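Sensor protein (Vibrio cholerae O1 biovar El Tor, PDB 3MXQ) probably acts as a sensor histidine kinase that uses ATP to phosphorylate a protein histidine, this chain being its N-terminal PAS sensor domain. Local coordinates at residues 32-40 / 134-142; 71-81 / 94-102. All coordinates share one frame; numbering follows the deposited sequence.

Contact 1. Residues 32-40 / 134-142; sequences SFALCIVRN and IEHVCLCVY
Strands 34-39 and 134-142 pair antiparallel in the interior of the five-stranded sheet, their axes 4.6 Å apart. Three hydrogen-bonded pairs, Ala34-Val141, Cys36-Leu139 and Val38-Val137, each close a two-bond ring; the straightest link runs from Val38 N to Val137 O, 2.8 Å at 174°. Past the strand end, Asn40 ND2 donates to Ile134 O at 3.2 Å.

The side chains divide between two faces. On one, CG2 of Val38 meets CG2 of Val137 at 3.8 Å, and Ala34 lies beside Val141; helix 75-88 packs against Val137, and helix 49-53 against Ala34 and Cys36. The other face carries Leu35, Ile37, Cys138 and Cys140. There the SG of Cys138 touches two methyls, Ile37 CD1 at 3.7 Å and Leu35 CD1 at 3.8 Å. With CG wedged between its own N and carbonyl carbon (chi1 61°), Phe33 lies alongside Tyr142: the ring planes are only 19° apart, but with centroids 5.3 Å apart they barely overlap. Cys140 SG adds an oblique sulfur-aromatic contact to Phe33. Leu22 and Leu24 of the second subunit pack on this side, and Arg21 of that subunit hydrogen-bonds Tyr142 OH through NE. The first strand lying beside the last, which is the central strand of the 2-1-5-4-3 antiparallel sheet, is the signature of the PAS fold.

Contact 2. Residues 71-81 / 94-102; sequences FPESADYLKRK and SSWEQKPHL
Tyr77, on the first turn of helix 75-88, packs this PAS-domain helix against residues 96-98, where the chain leaves outer strand 92-95. Its CG stands anti to the backbone N (chi1 -175°), directing the ring outward from the helix. Tyr77 CB lies 4.1 Å from Gln98 CB, which sits over one ring face in a CH-pi contact, closest to CG; Lys81 CG of the same helix lies over the opposite face. CD2 approaches Gln98 OE1, while CE2 and CZ run past Glu97 CB. Along the other side of the ring, CD1 and CE1 form the edge presented to the indole face of Trp96, with Tyr77 CD1 3.7 Å from Trp96 CE2; the planes meet at 56°, an edge-to-face pair. At the tip, Tyr77 OH accepts from Glu97 N at 3.1 Å, a bond of 162° at the hydrogen, and donates weakly to Glu97 OE2.

Glu97 OE2 also faces Lys81 NZ in a long, weak salt bridge of 3.5 Å. Lys81 NZ makes its shorter bond to Ser94 OG, at 2.7 Å. Phe71, in the loop that precedes the helix, has Leu102 CD1 over one face, 3.6 Å from the ring centroid. The bond from Glu97 N, with a weaker one from Tyr77 OH to Glu97 OE2, therefore restrains the tyrosine tip, while the lysine charge would probably stabilise the Glu97 carboxylate.

In the fold
From the N terminus, helix 13-31 leads into strand 34-39, the first half of contact 1. The chain then forms strand 44-47 and the short helices; contact 2 begins at 71, just before helix 75-88. It closes a short loop, with 12 residues between its segments, as the chain returns through strand 92-95. Strand 118-128 follows, and strand 134-145 closes contact 1 across 93 intervening residues. The smaller loop thus lies wholly within the larger; the two do not cross. Contact 1 joins inner strands, whereas contact 2 ties a helix and the loop before it to the end of an outer strand and the loop that follows. Leu139 CD1 touches Leu78 CD2 at 4.1 Å.

Contact 1. Residues 32-40 / 134-142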
# COMPACT_ATOMS: atom_id res chain seq x y z
N SER A 32 -2.71 -5.77 6.26
CA SER A 32 -3.83 -6.45 5.64
C SER A 32 -5.01 -6.54 6.60
O SER A 32 -4.83 -6.60 7.80
CB SER A 32 -3.41 -7.83 5.10
OG SER A 32 -3.08 -8.71 6.15
N PHE A 33 -6.21 -6.50 6.05
CA PHE A 33 -7.42 -6.50 6.84
C PHE A 33 -8.53 -7.14 6.05
O PHE A 33 -8.44 -7.22 4.84
CB PHE A 33 -7.83 -5.08 7.23
CG PHE A 33 -8.12 -4.17 6.06
CD1 PHE A 33 -7.10 -3.68 5.25
CD2 PHE A 33 -9.43 -3.78 5.78
CE1 PHE A 33 -7.37 -2.83 4.18
CE2 PHE A 33 -9.71 -2.93 4.71
CZ PHE A 33 -8.67 -2.45 3.90
N ALA A 34 -9.58 -7.57 6.73
CA ALA A 34 -10.73 -8.14 6.06
C ALA A 34 -11.67 -7.00 5.68
O ALA A 34 -11.81 -6.03 6.41
CB ALA A 34 -11.42 -9.10 6.96
N LEU A 35 -12.30 -7.14 4.52
CA LEU A 35 -13.17 -6.10 3.99
C LEU A 35 -14.39 -6.71 3.34
O LEU A 35 -14.27 -7.64 2.54
CB LEU A 35 -12.45 -5.21 2.98
CG LEU A 35 -13.38 -4.17 2.36
CD1 LEU A 35 -12.79 -2.75 2.41
CD2 LEU A 35 -13.81 -4.56 0.95
N CYS A 36 -15.54 -6.14 3.65
CA CYS A 36 -16.81 -6.67 3.19
C CYS A 36 -17.80 -5.53 2.94
O CYS A 36 -17.97 -4.68 3.80
CB CYS A 36 -17.36 -7.58 4.27
SG CYS A 36 -18.91 -8.29 3.83
N ILE A 37 -18.45 -5.51 1.78
CA ILE A 37 -19.51 -4.51 1.58
C ILE A 37 -20.85 -5.21 1.66
O ILE A 37 -21.05 -6.27 1.03
CB ILE A 37 -19.45 -3.78 0.18
CG1 ILE A 37 -18.03 -3.41 -0.25
CG2 ILE A 37 -20.36 -2.54 0.17
CD1 ILE A 37 -17.36 -2.34 0.58
N VAL A 38 -21.78 -4.62 2.39
CA VAL A 38 -23.11 -5.19 2.46
C VAL A 38 -24.18 -4.20 2.06
O VAL A 38 -24.08 -3.01 2.31
CB VAL A 38 -23.41 -5.77 3.85
CG1 VAL A 38 -22.26 -6.65 4.27
CG2 VAL A 38 -23.62 -4.68 4.88
N ARG A 39 -25.21 -4.72 1.40
CA ARG A 39 -26.39 -3.95 1.07
C ARG A 39 -27.08 -3.61 2.39
O ARG A 39 -26.68 -4.11 3.45
CB ARG A 39 -27.28 -4.81 0.20
CG ARG A 39 -27.90 -4.09 -0.97
CD ARG A 39 -28.30 -5.08 -2.07
NE ARG A 39 -29.37 -6.00 -1.67
CZ ARG A 39 -29.60 -7.18 -2.25
NH1 ARG A 39 -28.84 -7.61 -3.25
NH2 ARG A 39 -30.59 -7.95 -1.82
N ASN A 40 -28.08 -2.74 2.37
CA ASN A 40 -28.72 -2.35 3.63
C ASN A 40 -29.68 -3.41 4.17
O ASN A 40 -30.25 -3.24 5.25
CB ASN A 40 -29.36 -0.95 3.56
CG ASN A 40 -30.45 -0.84 2.49
OD1 ASN A 40 -30.93 -1.83 1.94
ND2 ASN A 40 -30.84 0.40 2.20
N ILE A 134 -28.50 5.76 2.39
CA ILE A 134 -27.44 4.80 2.67
C ILE A 134 -27.88 3.41 2.22
O ILE A 134 -28.72 2.77 2.84
CB ILE A 134 -27.02 4.79 4.14
CG1 ILE A 134 -26.49 6.15 4.54
CG2 ILE A 134 -25.94 3.76 4.38
CD1 ILE A 134 -26.30 6.32 6.03
N GLU A 135 -27.28 2.94 1.13
CA GLU A 135 -27.70 1.70 0.50
C GLU A 135 -26.70 0.56 0.69
O GLU A 135 -27.05 -0.62 0.53
CB GLU A 135 -28.01 1.93 -0.99
CG GLU A 135 -29.13 2.93 -1.19
CD GLU A 135 -30.03 2.61 -2.37
OE1 GLU A 135 -29.55 2.66 -3.53
OE2 GLU A 135 -31.24 2.33 -2.14
N HIS A 136 -25.46 0.91 1.02
CA HIS A 136 -24.47 -0.08 1.40
C HIS A 136 -23.74 0.37 2.63
O HIS A 136 -23.66 1.58 2.90
CB HIS A 136 -23.45 -0.29 0.28
CG HIS A 136 -24.06 -0.64 -1.03
ND1 HIS A 136 -24.49 0.32 -1.93
CD2 HIS A 136 -24.31 -1.84 -1.61
CE1 HIS A 136 -24.98 -0.28 -3.00
NE2 HIS A 136 -24.88 -1.59 -2.83
N VAL A 137 -23.21 -0.58 3.39
CA VAL A 137 -22.15 -0.26 4.33
C VAL A 137 -20.91 -1.12 4.12
O VAL A 137 -21.00 -2.29 3.73
CB VAL A 137 -22.61 -0.23 5.81
CG1 VAL A 137 -24.08 0.06 5.89
CG2 VAL A 137 -22.28 -1.52 6.50
N CYS A 138 -19.76 -0.50 4.37
CA CYS A 138 -18.47 -1.14 4.33
C CYS A 138 -18.06 -1.66 5.71
O CYS A 138 -18.26 -0.99 6.72
CB CYS A 138 -17.47 -0.11 3.86
SG CYS A 138 -15.82 -0.74 3.57
N LEU A 139 -17.50 -2.86 5.76
CA LEU A 139 -17.02 -3.45 7.02
C LEU A 139 -15.56 -3.87 6.87
O LEU A 139 -15.18 -4.51 5.88
CB LEU A 139 -17.82 -4.69 7.42
CG LEU A 139 -19.34 -4.63 7.41
CD1 LEU A 139 -19.91 -5.96 7.85
CD2 LEU A 139 -19.79 -3.58 8.35
N CYS A 140 -14.76 -3.50 7.85
CA CYS A 140 -13.36 -3.80 7.81
C CYS A 140 -13.00 -4.35 9.16
O CYS A 140 -13.34 -3.75 10.19
CB CYS A 140 -12.56 -2.54 7.53
SG CYS A 140 -13.08 -1.64 6.02
N VAL A 141 -12.34 -5.50 9.19
CA VAL A 141 -11.94 -6.08 10.46
C VAL A 141 -10.42 -6.10 10.54
O VAL A 141 -9.76 -6.67 9.69
CB VAL A 141 -12.56 -7.48 10.69
CG1 VAL A 141 -12.05 -8.10 11.99
CG2 VAL A 141 -14.08 -7.38 10.71
N TYR A 142 -9.90 -5.44 11.57
CA TYR A 142 -8.46 -5.28 11.77
C TYR A 142 -7.98 -6.11 12.91
O TYR A 142 -8.66 -6.22 13.91
CB TYR A 142 -8.12 -3.83 12.09
CG TYR A 142 -8.55 -2.85 11.04
CD1 TYR A 142 -7.72 -2.53 9.96
CD2 TYR A 142 -9.78 -2.20 11.15
CE1 TYR A 142 -8.11 -1.63 9.02
CE2 TYR A 142 -10.18 -1.29 10.19
CZ TYR A 142 -9.34 -1.01 9.13
OH TYR A 142 -9.75 -0.10 8.18

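Contact 2. Residues 71-81 / 94-102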
# COMPACT_ATOMS: atom_id res chain seq x y z
N PHE A 71 -23.07 -15.90 9.45
CA PHE A 71 -22.31 -15.90 10.70
C PHE A 71 -23.22 -15.74 11.89
O PHE A 71 -23.05 -14.81 12.67
CB PHE A 71 -21.27 -14.79 10.69
CG PHE A 71 -20.32 -14.89 9.55
CD1 PHE A 71 -20.47 -14.08 8.43
CD2 PHE A 71 -19.28 -15.81 9.59
CE1 PHE A 71 -19.59 -14.18 7.36
CE2 PHE A 71 -18.39 -15.92 8.52
CZ PHE A 71 -18.55 -15.11 7.41
N PRO A 72 -24.19 -16.66 12.06
CA PRO A 72 -25.29 -16.47 13.00
C PRO A 72 -24.84 -16.17 14.43
O PRO A 72 -25.42 -15.29 15.07
CB PRO A 72 -26.04 -17.80 12.93
CG PRO A 72 -25.08 -18.76 12.36
CD PRO A 72 -24.25 -17.99 11.42
N GLU A 73 -23.82 -16.85 14.92
CA GLU A 73 -23.32 -16.61 16.28
C GLU A 73 -22.83 -15.19 16.50
O GLU A 73 -22.46 -14.83 17.61
CB GLU A 73 -22.20 -17.58 16.60
CG GLU A 73 -22.63 -19.01 16.82
CD GLU A 73 -21.48 -19.98 16.60
OE1 GLU A 73 -21.21 -20.80 17.51
OE2 GLU A 73 -20.82 -19.90 15.53
N SER A 74 -22.81 -14.39 15.44
CA SER A 74 -22.34 -13.01 15.50
C SER A 74 -23.42 -12.03 15.07
O SER A 74 -23.26 -10.83 15.24
CB SER A 74 -21.10 -12.82 14.62
OG SER A 74 -19.98 -13.50 15.16
N ALA A 75 -24.51 -12.54 14.51
CA ALA A 75 -25.55 -11.72 13.92
C ALA A 75 -26.03 -10.55 14.79
O ALA A 75 -26.13 -9.43 14.31
CB ALA A 75 -26.72 -12.57 13.50
N ASP A 76 -26.33 -10.84 16.06
CA ASP A 76 -26.78 -9.83 17.01
C ASP A 76 -25.88 -8.61 17.07
O ASP A 76 -26.34 -7.48 16.94
CB ASP A 76 -26.86 -10.44 18.41
CG ASP A 76 -28.26 -10.81 18.80
OD1 ASP A 76 -28.43 -11.48 19.85
OD2 ASP A 76 -29.19 -10.43 18.05
N TYR A 77 -24.60 -8.87 17.29
CA TYR A 77 -23.62 -7.82 17.42
C TYR A 77 -23.49 -7.04 16.10
O TYR A 77 -23.59 -5.81 16.08
CB TYR A 77 -22.29 -8.43 17.87
CG TYR A 77 -21.22 -7.42 18.15
CD1 TYR A 77 -20.05 -7.37 17.39
CD2 TYR A 77 -21.37 -6.49 19.18
CE1 TYR A 77 -19.07 -6.43 17.65
CE2 TYR A 77 -20.41 -5.54 19.44
CZ TYR A 77 -19.26 -5.52 18.68
OH TYR A 77 -18.30 -4.57 18.95
N LEU A 78 -23.31 -7.78 15.01
CA LEU A 78 -23.21 -7.23 13.67
C LEU A 78 -24.39 -6.36 13.27
O LEU A 78 -24.19 -5.29 12.66
CB LEU A 78 -23.03 -8.34 12.64
CG LEU A 78 -21.61 -8.57 12.11
CD1 LEU A 78 -21.61 -9.64 11.02
CD2 LEU A 78 -21.04 -7.27 11.58
N LYS A 79 -25.60 -6.81 13.57
CA LYS A 79 -26.80 -6.04 13.26
C LYS A 79 -26.83 -4.73 14.03
O LYS A 79 -27.23 -3.70 13.49
CB LYS A 79 -28.06 -6.85 13.54
CG LYS A 79 -29.32 -6.24 12.92
CD LYS A 79 -30.55 -7.13 13.11
CE LYS A 79 -31.71 -6.65 12.27
NZ LYS A 79 -32.37 -5.46 12.88
N ARG A 80 -26.38 -4.75 15.29
CA ARG A 80 -26.36 -3.52 16.06
C ARG A 80 -25.35 -2.54 15.47
O ARG A 80 -25.60 -1.34 15.41
CB ARG A 80 -26.07 -3.78 17.55
CG ARG A 80 -26.29 -2.54 18.41
CD ARG A 80 -26.15 -2.81 19.89
NE ARG A 80 -27.30 -3.54 20.44
CZ ARG A 80 -28.52 -3.02 20.64
NH1 ARG A 80 -28.78 -1.76 20.32
NH2 ARG A 80 -29.48 -3.77 21.14
N LYS A 81 -24.22 -3.06 15.03
CA LYS A 81 -23.21 -2.24 14.41
C LYS A 81 -23.67 -1.68 13.07
O LYS A 81 -23.54 -0.48 12.83
CB LYS A 81 -21.93 -3.04 14.26
CG LYS A 81 -21.29 -3.39 15.56
CD LYS A 81 -20.95 -2.14 16.32
CE LYS A 81 -19.79 -2.41 17.26
NZ LYS A 81 -19.12 -1.15 17.69
N SER A 94 -14.37 0.60 16.68
CA SER A 94 -14.21 0.06 18.02
C SER A 94 -13.60 -1.33 17.95
O SER A 94 -13.63 -1.97 16.89
CB SER A 94 -15.56 -0.02 18.72
OG SER A 94 -16.42 -0.92 18.03
N SER A 95 -13.08 -1.81 19.07
CA SER A 95 -12.62 -3.18 19.16
C SER A 95 -13.84 -4.07 19.07
O SER A 95 -14.95 -3.63 19.31
CB SER A 95 -11.84 -3.42 20.45
OG SER A 95 -12.55 -2.94 21.58
N TRP A 96 -13.63 -5.33 18.68
CA TRP A 96 -14.72 -6.28 18.62
C TRP A 96 -15.06 -6.70 20.04
O TRP A 96 -14.26 -7.37 20.69
CB TRP A 96 -14.34 -7.48 17.76
CG TRP A 96 -15.49 -8.37 17.47
CD1 TRP A 96 -16.10 -9.22 18.34
CD2 TRP A 96 -16.18 -8.51 16.23
NE1 TRP A 96 -17.12 -9.87 17.73
CE2 TRP A 96 -17.20 -9.46 16.43
CE3 TRP A 96 -16.03 -7.92 14.97
CZ2 TRP A 96 -18.08 -9.84 15.41
CZ3 TRP A 96 -16.91 -8.30 13.96
CH2 TRP A 96 -17.92 -9.25 14.19
N GLU A 97 -16.24 -6.31 20.50
CA GLU A 97 -16.60 -6.43 21.92
C GLU A 97 -17.26 -7.75 22.31
O GLU A 97 -17.19 -8.14 23.48
CB GLU A 97 -17.50 -5.27 22.34
CG GLU A 97 -16.96 -3.90 21.94
CD GLU A 97 -18.05 -2.85 21.89
OE1 GLU A 97 -18.83 -2.76 22.88
OE2 GLU A 97 -18.14 -2.13 20.88
N GLN A 98 -17.90 -8.43 21.35
CA GLN A 98 -18.60 -9.69 21.63
C GLN A 98 -17.63 -10.88 21.67
O GLN A 98 -16.68 -10.93 20.89
CB GLN A 98 -19.72 -9.94 20.62
CG GLN A 98 -20.96 -10.60 21.23
CD GLN A 98 -21.68 -9.71 22.25
OE1 GLN A 98 -21.94 -8.53 22.00
NE2 GLN A 98 -22.00 -10.28 23.41
N LYS A 99 -17.88 -11.83 22.57
CA LYS A 99 -17.00 -12.99 22.78
C LYS A 99 -16.77 -13.85 21.53
O LYS A 99 -15.61 -14.18 21.24
CB LYS A 99 -17.47 -13.85 23.97
N PRO A 100 -17.85 -14.23 20.78
CA PRO A 100 -17.56 -14.89 19.50
C PRO A 100 -17.13 -13.89 18.42
O PRO A 100 -17.93 -13.05 17.99
CB PRO A 100 -18.89 -15.57 19.14
CG PRO A 100 -19.92 -14.72 19.78
CD PRO A 100 -19.30 -14.11 21.02
N HIS A 101 -15.87 -13.99 18.01
CA HIS A 101 -15.31 -13.17 16.94
C HIS A 101 -15.68 -13.71 15.57
O HIS A 101 -15.64 -14.90 15.33
CB HIS A 101 -13.78 -13.11 17.05
CG HIS A 101 -13.29 -12.21 18.14
ND1 HIS A 101 -12.70 -10.99 17.89
CD2 HIS A 101 -13.30 -12.35 19.49
CE1 HIS A 101 -12.37 -10.42 19.04
NE2 HIS A 101 -12.73 -11.22 20.02
N LEU A 102 -16.02 -12.81 14.65
CA LEU A 102 -16.29 -13.15 13.26
C LEU A 102 -15.12 -13.85 12.54
O LEU A 102 -15.33 -14.75 11.73
CB LEU A 102 -16.66 -11.89 12.48
CG LEU A 102 -17.08 -12.03 11.02
CD1 LEU A 102 -18.42 -12.66 10.98
CD2 LEU A 102 -17.13 -10.66 10.37